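Local coordinates for putative polyphosphate kinase 2 family protein (Arthrobacter aurescens, PDB 3RHF) that probably acts as a polyphosphate kinase of the PPK2 family, transferring phosphate between polyphosphate and nucleotides, at residues R75-A86 / Q177-I188. Residues are numbered along the deposited sequence; the frame is centred on the assembly and turned at random.
With PO4 (phosphate ion), chain I.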
loop_
_atom_site.group_PDB
_atom_site.type_symbol
_atom_site.label_atom_id
_atom_site.label_comp_id
_atom_site.label_asym_id
_atom_site.label_seq_id
_atom_site.Cartn_x
_atom_site.Cartn_y
_atom_site.Cartn_z
ATOM N N ARG A 75 -9.149 -13.656 8.811
ATOM C CA ARG A 75 -8.177 -12.668 8.390
ATOM C C ARG A 75 -6.865 -13.394 8.165
ATOM O O ARG A 75 -6.782 -14.581 8.391
ATOM C CB ARG A 75 -8.006 -11.629 9.476
ATOM C CG ARG A 75 -7.487 -12.217 10.774
ATOM C CD ARG A 75 -7.876 -11.357 11.953
ATOM N NE ARG A 75 -9.168 -11.771 12.452
ATOM C CZ ARG A 75 -9.862 -11.142 13.377
ATOM N NH1 ARG A 75 -11.017 -11.645 13.743
ATOM N NH2 ARG A 75 -9.420 -10.020 13.927
ATOM N N LEU A 76 -5.845 -12.679 7.734
ATOM C CA LEU A 76 -4.608 -13.298 7.374
ATOM C C LEU A 76 -3.432 -12.449 7.794
ATOM O O LEU A 76 -3.503 -11.246 7.813
ATOM C CB LEU A 76 -4.599 -13.555 5.851
ATOM C CG LEU A 76 -3.556 -14.576 5.339
ATOM C CD1 LEU A 76 -4.106 -15.540 4.344
ATOM C CD2 LEU A 76 -2.417 -13.876 4.733
ATOM N N LEU A 77 -2.332 -13.103 8.127
ATOM C CA LEU A 77 -1.115 -12.445 8.616
ATOM C C LEU A 77 0.096 -13.129 7.977
ATOM O O LEU A 77 0.388 -14.313 8.255
ATOM C CB LEU A 77 -1.014 -12.512 10.157
ATOM C CG LEU A 77 0.226 -11.846 10.829
ATOM C CD1 LEU A 77 0.362 -10.347 10.464
ATOM C CD2 LEU A 77 0.332 -12.014 12.347
ATOM N N LEU A 78 0.768 -12.357 7.109
ATOM C CA LEU A 78 1.998 -12.723 6.495
ATOM C C LEU A 78 3.134 -12.158 7.315
ATOM O O LEU A 78 3.208 -10.927 7.507
ATOM C CB LEU A 78 2.047 -12.153 5.100
ATOM C CG LEU A 78 3.293 -12.402 4.233
ATOM C CD1 LEU A 78 3.459 -13.909 3.877
ATOM C CD2 LEU A 78 3.211 -11.573 2.969
ATOM N N ILE A 79 4.005 -13.058 7.804
ATOM C CA ILE A 79 5.233 -12.704 8.496
ATOM C C ILE A 79 6.440 -13.008 7.630
ATOM O O ILE A 79 6.702 -14.180 7.305
ATOM C CB ILE A 79 5.434 -13.481 9.881
ATOM C CG1 ILE A 79 4.276 -13.193 10.848
ATOM C CG2 ILE A 79 6.702 -13.050 10.529
ATOM C CD1 ILE A 79 4.251 -13.983 12.124
ATOM N N LEU A 80 7.204 -11.957 7.331
ATOM C CA LEU A 80 8.499 -12.099 6.660
ATOM C C LEU A 80 9.706 -11.851 7.553
ATOM O O LEU A 80 9.800 -10.808 8.176
ATOM C CB LEU A 80 8.601 -11.171 5.507
ATOM C CG LEU A 80 7.586 -11.526 4.455
ATOM C CD1 LEU A 80 7.347 -10.255 3.620
ATOM C CD2 LEU A 80 8.067 -12.694 3.615
ATOM N N GLN A 81 10.624 -12.812 7.593
ATOM C CA GLN A 81 11.964 -12.596 8.168
ATOM C C GLN A 81 13.006 -12.937 7.138
ATOM O O GLN A 81 12.815 -13.875 6.332
ATOM C CB GLN A 81 12.176 -13.502 9.370
ATOM C CG GLN A 81 11.247 -13.228 10.563
ATOM C CD GLN A 81 11.689 -12.061 11.361
ATOM O OE1 GLN A 81 10.901 -11.444 12.048
ATOM N NE2 GLN A 81 12.947 -11.735 11.269
ATOM N N ALA A 82 14.105 -12.185 7.166
ATOM C CA ALA A 82 15.254 -12.441 6.319
ATOM C C ALA A 82 16.414 -11.524 6.675
ATOM O O ALA A 82 16.204 -10.473 7.219
ATOM C CB ALA A 82 14.902 -12.264 4.864
HETATM N N MSE A 83 17.627 -11.919 6.310
HETATM C CA MSE A 83 18.797 -11.072 6.418
HETATM C C MSE A 83 18.682 -9.907 5.428
HETATM O O MSE A 83 17.949 -10.008 4.422
HETATM C CB MSE A 83 20.052 -11.900 6.089
HETATM C CG MSE A 83 20.235 -13.149 6.948
HETATM SE SE MSE A 83 20.453 -12.776 8.885
HETATM C CE MSE A 83 22.029 -11.591 8.790
ATOM N N ASP A 84 19.406 -8.817 5.694
ATOM C CA ASP A 84 19.274 -7.628 4.872
ATOM C C ASP A 84 19.748 -7.970 3.498
ATOM O O ASP A 84 20.620 -8.822 3.357
ATOM C CB ASP A 84 20.054 -6.420 5.418
ATOM C CG ASP A 84 19.385 -5.778 6.670
ATOM O OD1 ASP A 84 18.145 -5.875 6.860
ATOM O OD2 ASP A 84 20.115 -5.167 7.485
ATOM N N THR A 85 19.167 -7.337 2.468
ATOM C CA THR A 85 19.519 -7.673 1.102
ATOM C C THR A 85 18.669 -8.828 0.558
ATOM O O THR A 85 18.533 -8.969 -0.656
ATOM C CB THR A 85 21.066 -7.988 1.077
ATOM O OG1 THR A 85 21.756 -6.882 0.482
ATOM C CG2 THR A 85 21.381 -9.260 0.427
ATOM N N ALA A 86 18.080 -9.656 1.424
ATOM C CA ALA A 86 17.358 -10.883 0.962
ATOM C C ALA A 86 16.071 -10.571 0.179
ATOM O O ALA A 86 15.464 -11.460 -0.426
ATOM C CB ALA A 86 17.031 -11.770 2.111
ATOM N N GLN A 177 -8.610 -16.881 17.139
ATOM C CA GLN A 177 -9.411 -15.697 16.853
ATOM C C GLN A 177 -9.759 -15.525 15.335
ATOM O O GLN A 177 -10.361 -14.539 14.935
ATOM C CB GLN A 177 -8.672 -14.462 17.409
ATOM C CG GLN A 177 -8.579 -14.387 18.969
ATOM C CD GLN A 177 -7.377 -13.575 19.519
ATOM O OE1 GLN A 177 -6.765 -12.775 18.821
ATOM N NE2 GLN A 177 -7.041 -13.817 20.796
ATOM N N GLY A 178 -9.368 -16.464 14.474
ATOM C CA GLY A 178 -9.621 -16.281 13.021
ATOM C C GLY A 178 -8.451 -16.059 12.049
ATOM O O GLY A 178 -8.628 -16.188 10.837
ATOM N N THR A 179 -7.262 -15.781 12.577
ATOM C CA THR A 179 -6.107 -15.453 11.770
ATOM C C THR A 179 -5.454 -16.669 11.190
ATOM O O THR A 179 -5.121 -17.563 11.923
ATOM C CB THR A 179 -5.079 -14.769 12.623
ATOM O OG1 THR A 179 -5.693 -13.623 13.226
ATOM C CG2 THR A 179 -3.899 -14.316 11.786
ATOM N N THR A 180 -5.300 -16.727 9.877
ATOM C CA THR A 180 -4.383 -17.691 9.281
ATOM C C THR A 180 -2.989 -17.090 9.168
ATOM O O THR A 180 -2.793 -16.072 8.479
ATOM C CB THR A 180 -4.836 -18.150 7.906
ATOM O OG1 THR A 180 -6.145 -18.734 8.017
ATOM C CG2 THR A 180 -3.853 -19.209 7.354
ATOM N N ILE A 181 -2.005 -17.737 9.801
ATOM C CA ILE A 181 -0.659 -17.155 9.875
ATOM C C ILE A 181 0.237 -17.802 8.881
ATOM O O ILE A 181 0.502 -18.981 8.980
ATOM C CB ILE A 181 -0.004 -17.280 11.305
ATOM C CG1 ILE A 181 -0.818 -16.485 12.330
ATOM C CG2 ILE A 181 1.524 -16.840 11.290
ATOM C CD1 ILE A 181 -0.489 -16.845 13.809
ATOM N N VAL A 182 0.731 -17.013 7.939
ATOM C CA VAL A 182 1.705 -17.484 6.948
ATOM C C VAL A 182 3.114 -16.964 7.249
ATOM O O VAL A 182 3.384 -15.768 7.020
ATOM C CB VAL A 182 1.332 -17.013 5.562
ATOM C CG1 VAL A 182 2.459 -17.285 4.627
ATOM C CG2 VAL A 182 0.060 -17.720 5.086
ATOM N N LYS A 183 4.009 -17.838 7.727
ATOM C CA LYS A 183 5.352 -17.415 8.119
ATOM C C LYS A 183 6.380 -17.780 7.031
ATOM O O LYS A 183 6.449 -18.924 6.577
ATOM C CB LYS A 183 5.766 -18.032 9.462
ATOM C CG LYS A 183 4.796 -17.751 10.604
ATOM C CD LYS A 183 5.400 -18.003 12.018
ATOM C CE LYS A 183 5.707 -19.493 12.342
ATOM N NZ LYS A 183 5.376 -19.932 13.750
ATOM N N VAL A 184 7.152 -16.799 6.597
ATOM C CA VAL A 184 8.084 -16.997 5.511
ATOM C C VAL A 184 9.459 -16.507 5.920
ATOM O O VAL A 184 9.636 -15.387 6.454
ATOM C CB VAL A 184 7.623 -16.257 4.246
ATOM C CG1 VAL A 184 8.790 -15.999 3.348
ATOM C CG2 VAL A 184 6.542 -17.071 3.543
HETATM N N MSE A 185 10.454 -17.353 5.692
HETATM C CA MSE A 185 11.853 -16.900 5.821
HETATM C C MSE A 185 12.505 -16.924 4.464
HETATM O O MSE A 185 12.562 -17.953 3.799
HETATM C CB MSE A 185 12.618 -17.737 6.805
HETATM C CG MSE A 185 14.010 -17.131 7.136
HETATM SE SE MSE A 185 15.475 -18.272 6.438
HETATM C CE MSE A 185 17.047 -17.288 7.211
ATOM N N LEU A 186 12.974 -15.770 4.038
ATOM C CA LEU A 186 13.695 -15.677 2.774
ATOM C C LEU A 186 15.173 -15.980 2.985
ATOM O O LEU A 186 15.861 -15.227 3.650
ATOM C CB LEU A 186 13.568 -14.265 2.166
ATOM C CG LEU A 186 12.176 -13.737 1.956
ATOM C CD1 LEU A 186 12.344 -12.343 1.448
ATOM C CD2 LEU A 186 11.420 -14.643 0.999
ATOM N N ASN A 187 15.659 -17.047 2.372
ATOM C CA ASN A 187 16.985 -17.567 2.650
ATOM C C ASN A 187 17.940 -17.282 1.455
ATOM O O ASN A 187 17.769 -17.778 0.323
ATOM C CB ASN A 187 16.825 -19.053 2.937
ATOM C CG ASN A 187 18.097 -19.736 3.353
ATOM O OD1 ASN A 187 18.840 -19.270 4.227
ATOM N ND2 ASN A 187 18.312 -20.902 2.796
ATOM N N ILE A 188 18.927 -16.443 1.694
ATOM C CA ILE A 188 19.981 -16.256 0.704
ATOM C C ILE A 188 21.272 -16.757 1.290
ATOM O O ILE A 188 21.428 -16.817 2.522
ATOM C CB ILE A 188 20.123 -14.800 0.229
ATOM C CG1 ILE A 188 20.484 -13.855 1.398
ATOM C CG2 ILE A 188 18.823 -14.382 -0.510
ATOM C CD1 ILE A 188 20.658 -12.389 1.002
HETATM P P PO4 I . 15.781 -6.579 2.559
HETATM O O1 PO4 I . 16.937 -5.771 3.243
HETATM O O2 PO4 I . 16.216 -6.685 1.020
HETATM O O3 PO4 I . 15.558 -8.005 3.159
HETATM O O4 PO4 I . 14.453 -5.778 2.742
#
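R75 opens a parallel pairing with T179: its first torsion (chi1 62°), with CG between the backbone N and the carbonyl carbon, brings CG to 3.3 Å from T179 OG1, while NH1 bonds P73 O. L76 lies over T180 O on the opposite face, which L78, L80, V182 and V184 share; helix 250-266 packs on L76, L78, V182 and V184. L77 carries the backbone ladder, its N donating to T180 O and its O accepting from V182 N at 2.7 Å. L78 CD1 crosses to V182 CG1 at 3.6 Å. On the R75 face, I79 CD1 reaches I181 CG2 at 4.0 Å and flanks the aliphatic start of K183, whose ammonium is paired with E171. L80 CD2 lies alongside V184 CG1 at 3.4 Å. At Q81 the ladder closes with L186 N on Q81 O, eight backbone bonds in all, the first, R75 N to G178 O, long; the strand axes diverge by 20°. The Q81 amide turns away to S141 and E144. A82 CB meets L186 CB. A type II turn from M83 to A86 follows, where I188 CD1 presses on T85 CG2 and A86 CA. T85 N donates to O1 of a phosphate, probably from the crystallisation liquor, which G87 N, G89 N and K88 NZ also bind. Strand 75-82 thus runs into a phosphate-binding loop and helix 88-98, as in the P-loop of P-loop NTPases.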